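Iron transport multicopper oxidase FET3 (Saccharomyces cerevisiae, PDB 1ZPU) oxidises ferrous to ferric iron at the cell surface with four copper ions, reducing oxygen to water, for high-affinity iron uptake through the permease FTR1. Local coordinates at residues A[204-209]-A[286-291]; A[137-142]-A[252-257]; A[167-170]-A[175-178]. All coordinates share one frame; numbering follows the deposited sequence.

Contact 1: A[204-209]-A[286-291]; sequences WIEDHE and TQNYVD. With NAG (2-acetamido-2-deoxy-beta-D-glucopyranose), chain L; NAG (2-acetamido-2-deoxy-beta-D-glucopyranose), chain B.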
loop_
_atom_site.group_PDB
_atom_site.type_symbol
_atom_site.label_atom_id
_atom_site.label_comp_id
_atom_site.label_asym_id
_atom_site.label_seq_id
_atom_site.Cartn_x
_atom_site.Cartn_y
_atom_site.Cartn_z
ATOM N N TRP A 204 9.770 -9.304 15.456
ATOM C CA TRP A 204 10.094 -9.171 16.874
ATOM C C TRP A 204 11.591 -9.127 17.153
ATOM O O TRP A 204 12.402 -9.541 16.318
ATOM C CB TRP A 204 9.437 -10.278 17.701
ATOM C CG TRP A 204 10.015 -11.660 17.545
ATOM C CD1 TRP A 204 10.919 -12.258 18.365
ATOM C CD2 TRP A 204 9.691 -12.630 16.530
ATOM N NE1 TRP A 204 11.185 -13.541 17.934
ATOM C CE2 TRP A 204 10.445 -13.795 16.811
ATOM C CE3 TRP A 204 8.841 -12.626 15.413
ATOM C CZ2 TRP A 204 10.372 -14.946 16.021
ATOM C CZ3 TRP A 204 8.773 -13.769 14.621
ATOM C CH2 TRP A 204 9.538 -14.915 14.932
ATOM N N ILE A 205 11.934 -8.632 18.343
ATOM C CA ILE A 205 13.311 -8.501 18.783
ATOM C C ILE A 205 13.478 -9.345 20.044
ATOM O O ILE A 205 12.782 -9.129 21.030
ATOM C CB ILE A 205 13.648 -7.025 19.081
ATOM C CG1 ILE A 205 13.355 -6.161 17.855
ATOM C CG2 ILE A 205 15.088 -6.867 19.507
ATOM C CD1 ILE A 205 13.401 -4.671 18.128
ATOM N N GLU A 206 14.392 -10.313 19.996
ATOM C CA GLU A 206 14.707 -11.156 21.142
ATOM C C GLU A 206 14.927 -10.315 22.388
ATOM O O GLU A 206 15.707 -9.356 22.356
ATOM C CB GLU A 206 15.944 -12.000 20.846
ATOM C CG GLU A 206 16.381 -12.884 21.979
ATOM C CD GLU A 206 17.724 -13.544 21.730
ATOM O OE1 GLU A 206 18.231 -14.206 22.662
ATOM O OE2 GLU A 206 18.282 -13.397 20.623
ATOM N N ASP A 207 14.200 -10.668 23.457
ATOM C CA ASP A 207 14.303 -10.036 24.783
ATOM C C ASP A 207 14.120 -8.521 24.839
ATOM O O ASP A 207 14.577 -7.885 25.787
ATOM C CB ASP A 207 15.624 -10.404 25.455
ATOM C CG ASP A 207 15.603 -11.789 26.019
ATOM O OD1 ASP A 207 16.358 -12.665 25.514
ATOM O OD2 ASP A 207 14.804 -11.999 26.958
ATOM N N HIS A 208 13.464 -7.942 23.837
ATOM C CA HIS A 208 13.162 -6.516 23.853
ATOM C C HIS A 208 11.695 -6.286 23.550
ATOM O O HIS A 208 11.189 -6.707 22.516
ATOM C CB HIS A 208 13.985 -5.758 22.810
ATOM C CG HIS A 208 15.441 -5.620 23.139
ATOM N ND1 HIS A 208 16.313 -6.685 23.133
ATOM C CD2 HIS A 208 16.185 -4.526 23.421
ATOM C CE1 HIS A 208 17.526 -6.260 23.432
ATOM N NE2 HIS A 208 17.474 -4.954 23.618
ATOM N N GLU A 209 11.010 -5.591 24.444
ATOM C CA GLU A 209 9.639 -5.177 24.187
ATOM C C GLU A 209 9.603 -4.012 23.211
ATOM O O GLU A 209 10.586 -3.278 23.067
ATOM C CB GLU A 209 8.947 -4.789 25.494
ATOM C CG GLU A 209 8.283 -5.968 26.177
ATOM C CD GLU A 209 7.848 -5.682 27.600
ATOM O OE1 GLU A 209 7.942 -4.513 28.046
ATOM O OE2 GLU A 209 7.408 -6.642 28.272
ATOM N N THR A 286 22.085 -16.237 17.284
ATOM C CA THR A 286 21.381 -17.292 16.566
ATOM C C THR A 286 19.900 -16.918 16.440
ATOM O O THR A 286 19.471 -15.916 17.001
ATOM C CB THR A 286 21.481 -18.585 17.356
ATOM O OG1 THR A 286 21.138 -18.324 18.727
ATOM C CG2 THR A 286 22.900 -19.136 17.284
ATOM N N GLN A 287 19.116 -17.722 15.721
ATOM C CA GLN A 287 17.678 -17.488 15.606
ATOM C C GLN A 287 17.005 -17.518 16.962
ATOM O O GLN A 287 17.307 -18.374 17.795
ATOM C CB GLN A 287 17.021 -18.544 14.746
ATOM C CG GLN A 287 15.523 -18.478 14.843
ATOM C CD GLN A 287 14.811 -19.484 13.983
ATOM O OE1 GLN A 287 15.432 -20.325 13.331
ATOM N NE2 GLN A 287 13.478 -19.411 13.985
ATOM N N ASN A 288 16.098 -16.578 17.185
ATOM C CA ASN A 288 15.276 -16.598 18.374
ATOM C C ASN A 288 13.975 -17.361 18.132
ATOM O O ASN A 288 13.096 -16.915 17.384
ATOM C CB ASN A 288 14.989 -15.175 18.856
ATOM C CG ASN A 288 14.208 -15.149 20.169
ATOM O OD1 ASN A 288 13.138 -14.544 20.253
ATOM N ND2 ASN A 288 14.743 -15.804 21.194
ATOM N N TYR A 289 13.873 -18.525 18.755
ATOM C CA TYR A 289 12.690 -19.360 18.655
ATOM C C TYR A 289 11.574 -18.779 19.474
ATOM O O TYR A 289 11.768 -18.368 20.603
ATOM C CB TYR A 289 13.006 -20.778 19.107
ATOM C CG TYR A 289 13.854 -21.470 18.093
ATOM C CD1 TYR A 289 15.063 -22.071 18.437
ATOM C CD2 TYR A 289 13.463 -21.487 16.764
ATOM C CE1 TYR A 289 15.843 -22.700 17.460
ATOM C CE2 TYR A 289 14.216 -22.100 15.802
ATOM C CZ TYR A 289 15.404 -22.700 16.136
ATOM O OH TYR A 289 16.119 -23.291 15.120
ATOM N N VAL A 290 10.394 -18.735 18.897
ATOM C CA VAL A 290 9.263 -18.155 19.579
ATOM C C VAL A 290 8.207 -19.247 19.760
ATOM O O VAL A 290 8.054 -20.140 18.914
ATOM C CB VAL A 290 8.765 -16.904 18.824
ATOM C CG1 VAL A 290 7.444 -17.154 18.139
ATOM C CG2 VAL A 290 8.685 -15.724 19.752
ATOM N N ASP A 291 7.510 -19.192 20.891
ATOM C CA ASP A 291 6.588 -20.247 21.287
ATOM C C ASP A 291 5.249 -20.189 20.552
ATOM O O ASP A 291 4.585 -21.214 20.396
ATOM C CB ASP A 291 6.367 -20.187 22.785
ATOM C CG ASP A 291 5.408 -21.240 23.261
ATOM O OD1 ASP A 291 5.844 -22.402 23.479
ATOM O OD2 ASP A 291 4.209 -20.900 23.402
HETATM C C1 NAG L . 10.864 -20.483 12.453
HETATM C C2 NAG L . 11.486 -21.840 12.760
HETATM C C3 NAG L . 10.568 -22.782 13.551
HETATM C C4 NAG L . 10.108 -22.144 14.842
HETATM C C5 NAG L . 9.426 -20.844 14.418
HETATM C C6 NAG L . 8.926 -20.070 15.634
HETATM C C7 NAG L . 13.091 -23.068 11.397
HETATM C C8 NAG L . 14.248 -22.589 12.229
HETATM N N2 NAG L . 11.897 -22.473 11.535
HETATM O O3 NAG L . 11.243 -23.961 13.919
HETATM O O4 NAG L . 9.250 -23.068 15.487
HETATM O O5 NAG L . 10.307 -19.992 13.666
HETATM O O6 NAG L . 10.036 -19.586 16.356
HETATM O O7 NAG L . 13.285 -24.000 10.616
HETATM C C1 NAG B . 9.488 -23.291 16.907
HETATM C C2 NAG B . 8.135 -23.520 17.591
HETATM C C3 NAG B . 8.223 -23.878 19.086
HETATM C C4 NAG B . 9.290 -24.928 19.410
HETATM C C5 NAG B . 10.570 -24.634 18.600
HETATM C C6 NAG B . 11.584 -25.765 18.754
HETATM C C7 NAG B . 6.123 -22.425 16.772
HETATM C C8 NAG B . 5.226 -21.222 16.840
HETATM N N2 NAG B . 7.277 -22.362 17.432
HETATM O O3 NAG B . 6.957 -24.315 19.551
HETATM O O4 NAG B . 9.554 -24.899 20.809
HETATM O O5 NAG B . 10.323 -24.399 17.206
HETATM O O6 NAG B . 12.261 -25.972 17.531
HETATM O O7 NAG B . 5.779 -23.408 16.126
#

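Contact 2: A[137-142]-A[252-257]; sequences LSLSEW and IMQKFD. With NAG (2-acetamido-2-deoxy-beta-D-glucopyranose), chain L.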
loop_
_atom_site.group_PDB
_atom_site.type_symbol
_atom_site.label_atom_id
_atom_site.label_comp_id
_atom_site.label_asym_id
_atom_site.label_seq_id
_atom_site.Cartn_x
_atom_site.Cartn_y
_atom_site.Cartn_z
ATOM N N LEU A 137 13.466 0.351 9.509
ATOM C CA LEU A 137 13.779 -0.909 8.892
ATOM C C LEU A 137 12.727 -1.142 7.829
ATOM O O LEU A 137 11.527 -1.055 8.120
ATOM C CB LEU A 137 13.734 -2.036 9.902
ATOM C CG LEU A 137 14.626 -1.997 11.133
ATOM C CD1 LEU A 137 14.329 -3.231 11.940
ATOM C CD2 LEU A 137 16.092 -1.958 10.767
ATOM N N SER A 138 13.166 -1.418 6.602
ATOM C CA SER A 138 12.261 -1.733 5.513
ATOM C C SER A 138 12.218 -3.234 5.311
ATOM O O SER A 138 13.114 -3.800 4.677
ATOM C CB SER A 138 12.745 -1.081 4.217
ATOM O OG SER A 138 12.794 0.333 4.312
ATOM N N LEU A 139 11.187 -3.879 5.846
ATOM C CA LEU A 139 10.975 -5.300 5.632
ATOM C C LEU A 139 10.342 -5.527 4.256
ATOM O O LEU A 139 9.504 -4.728 3.793
ATOM C CB LEU A 139 10.064 -5.881 6.712
ATOM C CG LEU A 139 10.189 -5.408 8.165
ATOM C CD1 LEU A 139 9.095 -6.034 9.050
ATOM C CD2 LEU A 139 11.542 -5.746 8.702
ATOM N N SER A 140 10.738 -6.623 3.611
ATOM C CA SER A 140 10.183 -6.997 2.312
ATOM C C SER A 140 10.430 -8.465 2.032
ATOM O O SER A 140 11.225 -9.071 2.724
ATOM C CB SER A 140 10.811 -6.146 1.205
ATOM O OG SER A 140 10.296 -6.526 -0.050
ATOM N N GLU A 141 9.744 -9.040 1.046
ATOM C CA GLU A 141 10.168 -10.336 0.494
ATOM C C GLU A 141 10.967 -10.069 -0.778
ATOM O O GLU A 141 10.912 -8.961 -1.316
ATOM C CB GLU A 141 8.989 -11.273 0.215
ATOM C CG GLU A 141 8.176 -10.940 -1.050
ATOM C CD GLU A 141 7.290 -9.713 -0.885
ATOM O OE1 GLU A 141 6.203 -9.849 -0.256
ATOM O OE2 GLU A 141 7.697 -8.619 -1.377
ATOM N N TRP A 142 11.698 -11.074 -1.253
ATOM C CA TRP A 142 12.508 -10.917 -2.451
ATOM C C TRP A 142 12.335 -12.099 -3.439
ATOM O O TRP A 142 12.337 -13.275 -3.037
ATOM C CB TRP A 142 13.970 -10.723 -2.044
ATOM C CG TRP A 142 14.842 -10.348 -3.169
ATOM C CD1 TRP A 142 15.854 -11.083 -3.705
ATOM C CD2 TRP A 142 14.782 -9.144 -3.917
ATOM N NE1 TRP A 142 16.439 -10.410 -4.748
ATOM C CE2 TRP A 142 15.792 -9.215 -4.907
ATOM C CE3 TRP A 142 13.964 -8.012 -3.864
ATOM C CZ2 TRP A 142 16.011 -8.201 -5.821
ATOM C CZ3 TRP A 142 14.190 -6.994 -4.791
ATOM C CH2 TRP A 142 15.206 -7.104 -5.750
ATOM N N ILE A 252 17.240 -9.849 15.782
ATOM C CA ILE A 252 16.115 -9.139 15.172
ATOM C C ILE A 252 15.487 -10.140 14.208
ATOM O O ILE A 252 16.138 -10.629 13.292
ATOM C CB ILE A 252 16.571 -7.884 14.382
ATOM C CG1 ILE A 252 17.290 -6.883 15.282
ATOM C CG2 ILE A 252 15.382 -7.213 13.679
ATOM C CD1 ILE A 252 18.085 -5.867 14.506
ATOM N N MET A 253 14.220 -10.451 14.425
ATOM C CA MET A 253 13.594 -11.588 13.770
ATOM C C MET A 253 12.430 -11.184 12.876
ATOM O O MET A 253 11.543 -10.448 13.297
ATOM C CB MET A 253 13.109 -12.542 14.850
ATOM C CG MET A 253 13.115 -13.989 14.421
ATOM S SD MET A 253 14.737 -14.771 14.428
ATOM C CE MET A 253 15.671 -13.524 15.265
ATOM N N GLN A 254 12.449 -11.657 11.639
ATOM C CA GLN A 254 11.298 -11.513 10.745
ATOM C C GLN A 254 10.847 -12.889 10.198
ATOM O O GLN A 254 11.675 -13.757 9.888
ATOM C CB GLN A 254 11.551 -10.453 9.645
ATOM C CG GLN A 254 12.447 -10.855 8.540
ATOM C CD GLN A 254 13.001 -9.664 7.734
ATOM O OE1 GLN A 254 14.186 -9.350 7.825
ATOM N NE2 GLN A 254 12.158 -9.033 6.914
ATOM N N LYS A 255 9.535 -13.089 10.109
ATOM C CA LYS A 255 8.997 -14.398 9.745
ATOM C C LYS A 255 7.889 -14.267 8.707
ATOM O O LYS A 255 7.053 -13.369 8.820
ATOM C CB LYS A 255 8.457 -15.081 11.009
ATOM C CG LYS A 255 8.137 -16.546 10.854
ATOM C CD LYS A 255 7.509 -17.103 12.117
ATOM C CE LYS A 255 7.555 -18.622 12.155
ATOM N NZ LYS A 255 7.461 -19.241 10.796
ATOM N N PHE A 256 7.897 -15.147 7.702
ATOM C CA PHE A 256 6.837 -15.209 6.698
ATOM C C PHE A 256 5.498 -15.504 7.366
ATOM O O PHE A 256 5.436 -16.268 8.343
ATOM C CB PHE A 256 7.082 -16.383 5.759
ATOM C CG PHE A 256 7.808 -16.049 4.494
ATOM C CD1 PHE A 256 9.181 -16.214 4.404
ATOM C CD2 PHE A 256 7.100 -15.673 3.356
ATOM C CE1 PHE A 256 9.837 -15.944 3.230
ATOM C CE2 PHE A 256 7.744 -15.407 2.165
ATOM C CZ PHE A 256 9.115 -15.533 2.095
ATOM N N ASP A 257 4.420 -14.937 6.833
ATOM C CA ASP A 257 3.083 -15.469 7.083
ATOM C C ASP A 257 2.794 -16.510 5.997
ATOM O O ASP A 257 2.246 -16.192 4.934
ATOM C CB ASP A 257 2.061 -14.351 7.043
ATOM C CG ASP A 257 0.642 -14.840 7.214
ATOM O OD1 ASP A 257 -0.250 -13.968 7.270
ATOM O OD2 ASP A 257 0.402 -16.071 7.284
HETATM C C1 NAG L . 10.864 -20.483 12.453
HETATM C C2 NAG L . 11.486 -21.840 12.760
HETATM C C3 NAG L . 10.568 -22.782 13.551
HETATM C C4 NAG L . 10.108 -22.144 14.842
HETATM C C5 NAG L . 9.426 -20.844 14.418
HETATM C C6 NAG L . 8.926 -20.070 15.634
HETATM C C7 NAG L . 13.091 -23.068 11.397
HETATM C C8 NAG L . 14.248 -22.589 12.229
HETATM N N2 NAG L . 11.897 -22.473 11.535
HETATM O O3 NAG L . 11.243 -23.961 13.919
HETATM O O4 NAG L . 9.250 -23.068 15.487
HETATM O O5 NAG L . 10.307 -19.992 13.666
HETATM O O6 NAG L . 10.036 -19.586 16.356
HETATM O O7 NAG L . 13.285 -24.000 10.616
#

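Contact 3: A[167-170]-A[175-178]; sequences PQNL and TMNL. With NAG (2-acetamido-2-deoxy-beta-D-glucopyranose), chain H; MAN (alpha-D-mannopyranose), chain C.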
loop_
_atom_site.group_PDB
_atom_site.type_symbol
_atom_site.label_atom_id
_atom_site.label_comp_id
_atom_site.label_asym_id
_atom_site.label_seq_id
_atom_site.Cartn_x
_atom_site.Cartn_y
_atom_site.Cartn_z
ATOM N N PRO A 167 7.951 -16.212 -3.206
ATOM C CA PRO A 167 9.214 -15.465 -3.104
ATOM C C PRO A 167 10.350 -16.351 -2.604
ATOM O O PRO A 167 10.096 -17.449 -2.125
ATOM C CB PRO A 167 8.900 -14.381 -2.078
ATOM C CG PRO A 167 7.741 -14.842 -1.333
ATOM C CD PRO A 167 7.000 -15.853 -2.143
ATOM N N GLN A 168 11.592 -15.888 -2.713
ATOM C CA GLN A 168 12.723 -16.736 -2.395
ATOM C C GLN A 168 13.306 -16.483 -1.026
ATOM O O GLN A 168 13.931 -17.372 -0.460
ATOM C CB GLN A 168 13.792 -16.636 -3.474
ATOM C CG GLN A 168 13.534 -17.557 -4.679
ATOM C CD GLN A 168 12.218 -17.243 -5.386
ATOM O OE1 GLN A 168 12.128 -16.302 -6.171
ATOM N NE2 GLN A 168 11.189 -18.023 -5.088
ATOM N N ASN A 169 13.091 -15.278 -0.495
ATOM C CA ASN A 169 13.619 -14.883 0.804
ATOM C C ASN A 169 12.961 -13.640 1.361
ATOM O O ASN A 169 12.419 -12.826 0.615
ATOM C CB ASN A 169 15.124 -14.601 0.712
ATOM C CG ASN A 169 15.965 -15.800 1.080
ATOM O OD1 ASN A 169 15.786 -16.423 2.151
ATOM N ND2 ASN A 169 16.890 -16.145 0.195
ATOM N N LEU A 170 13.044 -13.489 2.681
ATOM C CA LEU A 170 12.749 -12.219 3.337
ATOM C C LEU A 170 13.999 -11.340 3.381
ATOM O O LEU A 170 15.105 -11.828 3.619
ATOM C CB LEU A 170 12.232 -12.456 4.768
ATOM C CG LEU A 170 10.853 -13.119 4.884
ATOM C CD1 LEU A 170 10.393 -13.230 6.321
ATOM C CD2 LEU A 170 9.831 -12.343 4.068
ATOM N N THR A 175 18.992 -6.153 2.201
ATOM C CA THR A 175 19.886 -7.327 2.341
ATOM C C THR A 175 19.263 -8.359 3.241
ATOM O O THR A 175 18.098 -8.274 3.602
ATOM C CB THR A 175 21.231 -7.039 3.035
ATOM O OG1 THR A 175 21.084 -5.910 3.895
ATOM C CG2 THR A 175 22.322 -6.809 2.033
ATOM N N MET A 176 20.089 -9.322 3.617
ATOM C CA MET A 176 19.761 -10.285 4.631
ATOM C C MET A 176 20.784 -10.178 5.751
ATOM O O MET A 176 21.829 -9.553 5.582
ATOM C CB MET A 176 19.774 -11.682 4.030
ATOM C CG MET A 176 18.591 -11.943 3.141
ATOM S SD MET A 176 18.380 -13.702 2.904
ATOM C CE MET A 176 17.376 -14.176 4.309
ATOM N N ASN A 177 20.479 -10.797 6.891
ATOM C CA ASN A 177 21.382 -10.821 8.055
ATOM C C ASN A 177 22.099 -9.484 8.291
ATOM O O ASN A 177 23.317 -9.379 8.229
ATOM C CB ASN A 177 22.319 -12.045 8.043
ATOM C CG ASN A 177 22.607 -12.547 6.653
ATOM O OD1 ASN A 177 23.206 -11.837 5.870
ATOM N ND2 ASN A 177 22.200 -13.770 6.340
ATOM N N LEU A 178 21.272 -8.476 8.567
ATOM C CA LEU A 178 21.656 -7.095 8.789
ATOM C C LEU A 178 22.114 -6.851 10.207
ATOM O O LEU A 178 21.600 -7.446 11.159
ATOM C CB LEU A 178 20.430 -6.219 8.555
ATOM C CG LEU A 178 20.518 -4.700 8.669
ATOM C CD1 LEU A 178 21.396 -4.129 7.553
ATOM C CD2 LEU A 178 19.129 -4.126 8.584
HETATM C C1 NAG H . 22.984 -14.283 5.216
HETATM C C2 NAG H . 23.612 -14.035 3.841
HETATM C C3 NAG H . 23.231 -15.096 2.808
HETATM C C4 NAG H . 23.404 -16.516 3.327
HETATM C C5 NAG H . 22.706 -16.570 4.688
HETATM C C6 NAG H . 22.890 -17.898 5.397
HETATM C C7 NAG H . 23.682 -11.750 2.825
HETATM C C8 NAG H . 25.044 -11.357 3.326
HETATM N N2 NAG H . 23.066 -12.815 3.331
HETATM O O3 NAG H . 23.987 -14.962 1.628
HETATM O O4 NAG H . 22.815 -17.405 2.393
HETATM O O5 NAG H . 23.314 -15.611 5.525
HETATM O O6 NAG H . 24.254 -17.948 5.757
HETATM O O7 NAG H . 23.100 -11.070 1.986
HETATM C C1 MAN C . 18.494 -20.865 -0.106
HETATM C C2 MAN C . 17.699 -20.167 0.991
HETATM C C3 MAN C . 16.214 -20.122 0.658
HETATM C C4 MAN C . 16.011 -19.598 -0.756
HETATM C C5 MAN C . 16.798 -20.427 -1.748
HETATM C C6 MAN C . 16.641 -19.838 -3.136
HETATM O O2 MAN C . 18.148 -18.845 1.104
HETATM O O3 MAN C . 15.541 -19.269 1.557
HETATM O O4 MAN C . 14.652 -19.639 -1.092
HETATM O O5 MAN C . 18.161 -20.370 -1.390
HETATM O O6 MAN C . 17.505 -20.546 -3.995
#

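Contact 1: A[204-209]-A[286-291]
Trp204 and Asn288 supply the one hydrogen bond between 204-209 and 286-291: the indole NE1 gives its proton to Asn288 OD1 at 3.2 Å. The bond is somewhat bent, 144° at the hydrogen, yet well aimed at both ends, for OD1 lies almost in the indole plane and NE1 meets a lone pair of OD1 in the carbonyl plane. Ring and amide planes stand 60° apart. With CG of Asn288 anti to the backbone N (chi1 -176°), the amide reaches across to the indole edge.

Flat stacking forms the second element. The carboxylate of Glu206 and the amide of Asn288 run nearly parallel, and the extended glutamate chain lies alongside the amide, with CG 3.4 Å from Asn288 ND2. The carboxylate of Glu206 is held by strand 250-256, where OE2 accepts from the backbone N of Ala251.

Apolar packing comes from Val290. Its CG2 stands over one face of the indole, a CH-pi contact 4.1 Å from the centroid of the five-membered ring, and its CB lies 3.8 Å from Trp204 CZ2. Met227 touches both residues.

The backbone of Val290 grips the glycan carried by Asn271. Val290 N donates to O6 of the chain L N-acetylglucosamine at 2.7 Å, and N2 of the chain B N-acetylglucosamine donates to Val290 O at 2.8 Å.

Within 204-209, a type II turn from Ile205 to His208 ends the strand; His208 ND1 closes a nearly straight bond to Glu206 O. The linker segment 286-291 is thus held on two sides, by the edge and face of one tryptophan and by sugar along its backbone, so the chemistry implies a peripheral clasp of protein and carbohydrate, away from the copper sites.

Contact 2: A[137-142]-A[252-257]
Leu139 meets the polar tip of Gln254 rather than another hydrocarbon group: Gln254 NE2 sits 3.8 Å from both CB and CD2 of the leucine, inside a buried interface that has no hydrogen bond between 137-142 and 252-257. Leucine and glutamine lie side by side, each pointing toward the other's strand. Gln254 places CG between its backbone N and carbonyl carbon (chi1 75°), and the chain then runs extended, carrying the amide across to the facing strand. Its buried NE2 donates to two acceptors, Gln201 OE1 on the adjoining strand of its own sheet and Ile171 O on strand 169-172 of the facing sheet.

Toward the start of both segments the contact becomes apolar. Leu137 CD1 faces Ile252 CG2 at 4.5 Å, a loose approach, and Phe203 touches both residues. Strand 137-142 crosses strand 252-256 at -35°, their axes 9.3 Å apart at closest, the geometry of two packed sheets of a beta sandwich.

On the outward side of strand 252-256, Lys255 lays its CE 3.4 Å from O5 of the chain L N-acetylglucosamine. The carboxylate of Glu141 leads away from the facing strand and accepts from the backbone N atoms of Gly197, Phe198 and Val199. The chemistry implies that side-chain packing joins the two sheets of this cupredoxin domain, while the amide of Gln254 bridges them through its bond to Ile171 O.

Contact 3: A[167-170]-A[175-178]
This is a short-range, buried packing contact at the rim of the second cupredoxin domain, where the outermost strand 169-172 turns into the loop that carries a glycan on Asn177. Met176 bears most of it, laying its thioether across the side chain of Asn169 at about a right angle. Its SD lies 3.7 Å from Asn169 CG, while the terminal CE is 3.5 Å from Asn169 OD1 and also close to Leu170 O. Met176 CG lies anti to its carbonyl carbon (chi1 -73°), and the bend at chi3, 87°, brings the methyl against both oxygens. No hydrogen bond joins the two segments.

Sugar frames the contact. Asn177 ND2 is bonded covalently to C1 of the chain H N-acetylglucosamine, whose N2 lies 3.6 Å from Met176 CB. A mannose rests on the other segment: Asn169 ND2 donates to its O2 at 3.1 Å, 160° at the hydrogen, and mannose O4 is modelled doubtfully close to Gln168 O. Mannose O3 lies 2.9 Å from Asn169 OD1. Asn169 thus faces the methionine and the mannose together, and its ND2 has a further, weak bond to Asp17 OD2. An alanine here is likely to leave mannose O2 without its amide donor and to open a gap beside the thioether of Met176.

Behind the contact, Leu170 packs on Phe256, and Ala272 touches Met176. Gln168 NE2 bonds back to Ile166 O, and its OE1 accepts from His144 N, which pins the residue at the start of the strand. Gln168 and Asn169 both stand opposite Trp142, the mark of a classic beta bulge at the edge of a cupredoxin sheet, here lying beneath N-linked sugar.

Overall arrangement
All three contacts lie on the same side of the chain's centre, around the second cupredoxin domain. Contacts 2 and 3 have centres about 7 Å apart, contacts 1 and 2 about 14 Å, and contacts 1 and 3 about 18 Å. Strands 133-142 and 169-172 are neighbours in one sheet, strands 201-205 and 250-256 in the other, so contact 2 spans the sandwich between contact 3 at one edge and contact 1 at the other sheet. Along the chain contact 3 is nested within contact 2, whose segments alternate with those of contact 1. Contacts 1 and 2 both touch the chain L sugar, and contact 3 carries its own glycan, so sugar lies outside a buried centre.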